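Long-range contact in VMB-1 (Vibrio alginolyticus, PDB 6JV4), which probably hydrolyses the beta-lactam ring of antibiotics to a substituted beta-amino acid, as a zinc-dependent subclass B1 metallo-beta-lactamase: residues 139-147 / 178-187. Residues are numbered along the deposited sequence; the frame is centred on the assembly and turned at random.
With ZN (zinc ion), chain E.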
loop_
_atom_site.group_PDB
_atom_site.type_symbol
_atom_site.label_atom_id
_atom_site.label_comp_id
_atom_site.label_asym_id
_atom_site.label_seq_id
_atom_site.Cartn_x
_atom_site.Cartn_y
_atom_site.Cartn_z
ATOM N N TYR A 139 3.382 4.634 10.649
ATOM C CA TYR A 139 4.561 5.187 9.947
ATOM C C TYR A 139 5.831 4.688 10.624
ATOM O O TYR A 139 6.145 5.130 11.753
ATOM C CB TYR A 139 4.567 6.714 9.994
ATOM C CG TYR A 139 5.781 7.277 9.306
ATOM C CD1 TYR A 139 6.074 7.004 7.983
ATOM C CD2 TYR A 139 6.659 8.096 10.004
ATOM C CE1 TYR A 139 7.192 7.539 7.357
ATOM C CE2 TYR A 139 7.799 8.598 9.408
ATOM C CZ TYR A 139 8.085 8.323 8.077
ATOM O OH TYR A 139 9.250 8.837 7.536
ATOM N N PRO A 140 6.632 3.827 9.953
ATOM C CA PRO A 140 7.818 3.228 10.589
ATOM C C PRO A 140 9.103 4.056 10.441
ATOM O O PRO A 140 10.121 3.730 11.014
ATOM C CB PRO A 140 7.891 1.908 9.803
ATOM C CG PRO A 140 7.532 2.310 8.413
ATOM C CD PRO A 140 6.365 3.238 8.630
ATOM N N GLY A 141 9.049 5.096 9.607
ATOM C CA GLY A 141 10.228 5.823 9.157
ATOM C C GLY A 141 10.494 5.600 7.679
ATOM O O GLY A 141 9.790 4.809 7.023
ATOM N N ALA A 142 11.531 6.252 7.160
ATOM C CA ALA A 142 11.839 6.165 5.711
ATOM C C ALA A 142 12.295 4.769 5.299
ATOM O O ALA A 142 12.948 4.035 6.112
ATOM C CB ALA A 142 12.864 7.223 5.419
ATOM N N GLY A 143 12.031 4.412 4.050
ATOM C CA GLY A 143 12.592 3.195 3.440
ATOM C C GLY A 143 12.556 3.320 1.942
ATOM O O GLY A 143 13.407 4.009 1.355
ATOM N N HIS A 144 11.574 2.704 1.335
ATOM C CA HIS A 144 11.327 2.836 -0.118
ATOM C C HIS A 144 11.177 4.316 -0.491
ATOM O O HIS A 144 11.700 4.746 -1.560
ATOM C CB HIS A 144 10.117 2.015 -0.484
ATOM C CG HIS A 144 9.647 2.283 -1.870
ATOM N ND1 HIS A 144 10.366 1.864 -2.969
ATOM C CD2 HIS A 144 8.585 2.967 -2.342
ATOM C CE1 HIS A 144 9.690 2.225 -4.052
ATOM N NE2 HIS A 144 8.612 2.877 -3.716
ATOM N N THR A 145 10.457 5.063 0.335
ATOM C CA THR A 145 10.330 6.512 0.223
ATOM C C THR A 145 10.381 7.088 1.643
ATOM O O THR A 145 10.281 6.354 2.627
ATOM C CB THR A 145 9.064 6.958 -0.513
ATOM O OG1 THR A 145 7.982 6.384 0.222
ATOM C CG2 THR A 145 9.003 6.541 -1.963
ATOM N N GLU A 146 10.485 8.394 1.712
ATOM C CA GLU A 146 10.490 9.124 2.992
ATOM C C GLU A 146 9.165 8.869 3.711
ATOM O O GLU A 146 9.165 8.842 4.968
ATOM C CB GLU A 146 10.640 10.609 2.638
ATOM C CG GLU A 146 10.529 11.548 3.783
ATOM C CD GLU A 146 10.561 13.034 3.385
ATOM O OE1 GLU A 146 10.766 13.365 2.180
ATOM O OE2 GLU A 146 10.479 13.855 4.297
ATOM N N ASP A 147 8.059 8.821 2.936
ATOM C CA ASP A 147 6.674 8.896 3.457
ATOM C C ASP A 147 6.005 7.535 3.661
ATOM O O ASP A 147 4.883 7.520 4.189
ATOM C CB ASP A 147 5.801 9.757 2.546
ATOM C CG ASP A 147 5.670 9.173 1.151
ATOM O OD1 ASP A 147 6.683 8.689 0.643
ATOM O OD2 ASP A 147 4.565 9.222 0.620
ATOM N N ASP A 178 14.002 7.531 -4.756
ATOM C CA ASP A 178 13.403 8.307 -3.663
ATOM C C ASP A 178 13.589 7.580 -2.332
ATOM O O ASP A 178 13.028 8.049 -1.311
ATOM C CB ASP A 178 11.908 8.542 -3.926
ATOM C CG ASP A 178 11.674 9.429 -5.146
ATOM O OD1 ASP A 178 12.413 10.432 -5.237
ATOM O OD2 ASP A 178 10.761 9.130 -5.921
ATOM N N ALA A 179 14.438 6.554 -2.303
ATOM C CA ALA A 179 14.615 5.708 -1.093
ATOM C C ALA A 179 15.651 6.283 -0.110
ATOM O O ALA A 179 16.506 7.146 -0.480
ATOM C CB ALA A 179 15.002 4.325 -1.533
ATOM N N ASN A 180 15.557 5.856 1.140
ATOM C CA ASN A 180 16.518 6.112 2.222
ATOM C C ASN A 180 17.073 4.744 2.601
ATOM O O ASN A 180 16.494 4.093 3.522
ATOM C CB ASN A 180 15.896 6.838 3.389
ATOM C CG ASN A 180 16.942 7.333 4.343
ATOM O OD1 ASN A 180 17.974 6.678 4.523
ATOM N ND2 ASN A 180 16.628 8.443 4.997
ATOM N N ILE A 181 18.083 4.298 1.862
ATOM C CA ILE A 181 18.609 2.920 2.060
ATOM C C ILE A 181 19.181 2.777 3.478
ATOM O O ILE A 181 19.008 1.663 4.062
ATOM C CB ILE A 181 19.580 2.518 0.939
ATOM C CG1 ILE A 181 18.795 2.353 -0.363
ATOM C CG2 ILE A 181 20.314 1.241 1.293
ATOM C CD1 ILE A 181 19.658 2.266 -1.616
ATOM N N SER A 182 19.870 3.819 4.002
ATOM C CA SER A 182 20.472 3.798 5.358
ATOM C C SER A 182 19.414 3.610 6.424
ATOM O O SER A 182 19.691 2.905 7.373
ATOM C CB SER A 182 21.267 5.066 5.646
ATOM O OG SER A 182 22.410 4.990 4.818
ATOM N N GLU A 183 18.250 4.235 6.277
ATOM C CA GLU A 183 17.204 4.219 7.326
ATOM C C GLU A 183 16.377 2.940 7.192
ATOM O O GLU A 183 15.830 2.484 8.227
ATOM C CB GLU A 183 16.315 5.463 7.266
ATOM C CG GLU A 183 15.469 5.667 8.503
ATOM C CD GLU A 183 16.230 5.926 9.811
ATOM O OE1 GLU A 183 17.467 6.190 9.756
ATOM O OE2 GLU A 183 15.631 5.691 10.878
ATOM N N TRP A 184 16.252 2.375 5.995
ATOM C CA TRP A 184 15.254 1.314 5.742
ATOM C C TRP A 184 15.357 0.163 6.750
ATOM O O TRP A 184 14.356 -0.323 7.251
ATOM C CB TRP A 184 15.381 0.822 4.313
ATOM C CG TRP A 184 14.171 0.185 3.693
ATOM C CD1 TRP A 184 13.130 -0.498 4.294
ATOM C CD2 TRP A 184 13.933 0.097 2.288
ATOM N NE1 TRP A 184 12.275 -0.997 3.356
ATOM C CE2 TRP A 184 12.736 -0.639 2.114
ATOM C CE3 TRP A 184 14.605 0.593 1.157
ATOM C CZ2 TRP A 184 12.207 -0.928 0.868
ATOM C CZ3 TRP A 184 14.017 0.389 -0.063
ATOM C CH2 TRP A 184 12.874 -0.378 -0.211
ATOM N N PRO A 185 16.548 -0.370 7.078
ATOM C CA PRO A 185 16.587 -1.494 8.018
ATOM C C PRO A 185 16.095 -1.135 9.420
ATOM O O PRO A 185 15.496 -1.980 10.078
ATOM C CB PRO A 185 18.061 -1.873 8.028
ATOM C CG PRO A 185 18.647 -1.277 6.771
ATOM C CD PRO A 185 17.855 -0.026 6.501
ATOM N N ASN A 186 16.367 0.078 9.892
ATOM C CA ASN A 186 15.887 0.540 11.213
ATOM C C ASN A 186 14.356 0.682 11.157
ATOM O O ASN A 186 13.645 0.231 12.055
ATOM C CB ASN A 186 16.518 1.870 11.631
ATOM C CG ASN A 186 16.168 2.245 13.057
ATOM O OD1 ASN A 186 16.359 1.452 13.983
ATOM N ND2 ASN A 186 15.624 3.433 13.254
ATOM N N SER A 187 13.841 1.312 10.122
ATOM C CA SER A 187 12.369 1.422 9.962
ATOM C C SER A 187 11.750 0.031 9.942
ATOM O O SER A 187 10.705 -0.180 10.539
ATOM C CB SER A 187 12.081 2.160 8.686
ATOM O OG SER A 187 12.663 3.464 8.762
HETATM ZN ZN ZN E . 7.171 3.627 -4.934
HETATM O O HOH W 1 12.242 5.049 -4.245
HETATM O O HOH W 2 11.018 9.821 -0.734
#
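The Gly143-His144 peptide lies flat over one face of the Trp184 indole: Gly143 C and His144 N both stand 3.4 Å above the ring plane, and Gly143 CA is 3.6 Å from the centroid of the five-membered ring, a CH-pi contact. With CG anti to the backbone N (chi1 -156°), Trp184 swings its indole beneath this backbone, while NE1 donates a hydrogen bond to Phe164 O. Two hydrogen bonds tie the same backbone to 178-187. Asn180 N donates to Gly143 O at 2.8 Å, in the carbonyl plane and nearly straight (163°); Ser187 OG reaches Ala142 O at 2.7 Å, tilted 30° from that carbonyl's plane. The loop so held follows strand 135-138 of the alpha-beta/beta-alpha metallo-beta-lactamase fold and presents His144, whose NE2 binds zinc at 2.0 Å beside His82 and His84; Asp178 OD2 is hydrogen-bonded to His84 NE2 in the second shell. Around Asp178 the side chains meet loosely: Thr145 CG2 stays 4.0 Å from Asp178 CB. Thr145 CA approaches Asp178 O directly (3.5 Å, a CA-H...O contact), but the conventional hydrogen bonds linking Asp178 to this loop run through water, from His144 O to Asp178 N and from Glu146 N to Asp178 O.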